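Local coordinates for acetone carboxylase alpha subunit (Xanthobacter autotrophicus Py2, PDB 5M45), which forms the alpha chain of a multi-subunit carboxylase, belongs to the hydantoinase B/oxoprolinase family and carries a bound manganese ion, at residues K77-S81 / P82-Q86. Sequence-based numbering, arbitrary orientation.
Sequences KIAAS and PIVEQ
Lys77 starts the approach with its backbone, its CA lying 4.5 Å from Glu85 CG, while its side chain and that of Ile78 turn off and each pack on an aromatic side chain of the chain of another protein. At Ala79 the methyl swings toward the short helix 82-85 and settles on Val84, with CB 3.6 Å from Val84 CG1; that branch lies anti to the backbone N (chi1 173°), which carries it over to the alanine. Asp233 of helix 227-255 touches both side chains. The carbonyl of Ala79 sits beside the aliphatic part of Glu85, O to CB 3.8 Å, and the carboxylate beyond it bonds through OE1 to a polar side chain of the other protein. Ala80 brings its O to 3.4 Å from Pro82 CD as the chain bends into the helix. Ser81 is the N-cap: its O takes a nearly straight bond from Glu85 N (3.0 Å, 176°) and a weak one from Val84 N. A chi1 of 171° sets OG beside the carbonyl carbon, where Ile83 N gives it a weak capping bond at 3.4 Å. The side chain of Ile83 touches His175, a ligand of the manganese ion. One nearly straight and two weak bonds thus serve three early N-H groups of this buried helix near the metal site; for Ile83 and Val84, the usual acceptors four residues back would fall in the loop.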
loop_
_atom_site.group_PDB
_atom_site.type_symbol
_atom_site.label_atom_id
_atom_site.label_comp_id
_atom_site.label_asym_id
_atom_site.label_seq_id
_atom_site.Cartn_x
_atom_site.Cartn_y
_atom_site.Cartn_z
ATOM N N LYS A 77 -18.751 -6.733 20.855
ATOM C CA LYS A 77 -20.111 -6.648 20.379
ATOM C C LYS A 77 -20.377 -5.561 19.347
ATOM O O LYS A 77 -21.474 -5.527 18.763
ATOM C CB LYS A 77 -21.082 -6.524 21.561
ATOM C CG LYS A 77 -21.041 -7.748 22.501
ATOM C CD LYS A 77 -22.098 -7.568 23.612
ATOM C CE LYS A 77 -21.550 -6.532 24.613
ATOM N NZ LYS A 77 -22.554 -6.279 25.671
ATOM N N ILE A 78 -19.381 -4.697 19.096
ATOM C CA ILE A 78 -19.422 -3.692 18.054
ATOM C C ILE A 78 -19.216 -4.261 16.645
ATOM O O ILE A 78 -19.758 -3.725 15.666
ATOM C CB ILE A 78 -18.389 -2.562 18.359
ATOM C CG1 ILE A 78 -18.811 -1.815 19.640
ATOM C CG2 ILE A 78 -18.253 -1.584 17.182
ATOM C CD1 ILE A 78 -17.711 -1.011 20.290
ATOM N N ALA A 79 -18.429 -5.336 16.543
ATOM C CA ALA A 79 -17.925 -5.810 15.260
ATOM C C ALA A 79 -18.992 -6.503 14.394
ATOM O O ALA A 79 -19.908 -7.147 14.927
ATOM C CB ALA A 79 -16.750 -6.747 15.490
ATOM N N ALA A 80 -18.862 -6.364 13.079
ATOM C CA ALA A 80 -19.619 -7.147 12.095
ATOM C C ALA A 80 -18.949 -8.442 11.719
ATOM O O ALA A 80 -19.642 -9.394 11.347
ATOM C CB ALA A 80 -19.877 -6.325 10.824
ATOM N N SER A 81 -17.633 -8.492 11.809
ATOM C CA SER A 81 -16.861 -9.696 11.463
ATOM C C SER A 81 -16.955 -10.771 12.582
ATOM O O SER A 81 -16.622 -10.474 13.742
ATOM C CB SER A 81 -15.374 -9.341 11.270
ATOM O OG SER A 81 -14.577 -10.530 11.129
ATOM N N PRO A 82 -17.371 -12.011 12.232
ATOM C CA PRO A 82 -17.428 -13.070 13.247
ATOM C C PRO A 82 -16.089 -13.425 13.903
ATOM O O PRO A 82 -16.073 -13.925 15.014
ATOM C CB PRO A 82 -17.949 -14.286 12.487
ATOM C CG PRO A 82 -18.613 -13.749 11.258
ATOM C CD PRO A 82 -18.009 -12.399 10.967
ATOM N N ILE A 83 -14.995 -13.157 13.214
ATOM C CA ILE A 83 -13.625 -13.352 13.731
ATOM C C ILE A 83 -13.456 -12.623 15.077
ATOM O O ILE A 83 -12.905 -13.188 16.041
ATOM C CB ILE A 83 -12.575 -12.912 12.701
ATOM C CG1 ILE A 83 -12.638 -13.782 11.420
ATOM C CG2 ILE A 83 -11.155 -12.961 13.284
ATOM C CD1 ILE A 83 -11.832 -13.235 10.248
ATOM N N VAL A 84 -13.963 -11.391 15.134
ATOM C CA VAL A 84 -13.931 -10.580 16.352
ATOM C C VAL A 84 -15.143 -10.835 17.270
ATOM O O VAL A 84 -14.988 -11.152 18.462
ATOM C CB VAL A 84 -13.795 -9.085 15.992
ATOM C CG1 VAL A 84 -13.937 -8.199 17.246
ATOM C CG2 VAL A 84 -12.451 -8.833 15.290
ATOM N N GLU A 85 -16.339 -10.719 16.705
ATOM C CA GLU A 85 -17.574 -10.756 17.499
ATOM C C GLU A 85 -17.896 -12.115 18.177
ATOM O O GLU A 85 -18.357 -12.140 19.334
ATOM C CB GLU A 85 -18.748 -10.304 16.632
ATOM C CG GLU A 85 -20.010 -10.016 17.436
ATOM C CD GLU A 85 -20.858 -11.241 17.811
ATOM O OE1 GLU A 85 -21.555 -11.110 18.860
ATOM O OE2 GLU A 85 -20.840 -12.293 17.110
ATOM N N GLN A 86 -17.673 -13.218 17.467
ATOM C CA GLN A 86 -17.964 -14.554 18.013
ATOM C C GLN A 86 -16.676 -15.263 18.484
ATOM O O GLN A 86 -16.592 -15.690 19.630
ATOM C CB GLN A 86 -18.721 -15.430 17.010
ATOM C CG GLN A 86 -19.064 -16.794 17.614
ATOM C CD GLN A 86 -20.058 -17.635 16.822
ATOM O OE1 GLN A 86 -19.873 -17.968 15.657
ATOM N NE2 GLN A 86 -21.128 -18.021 17.493
#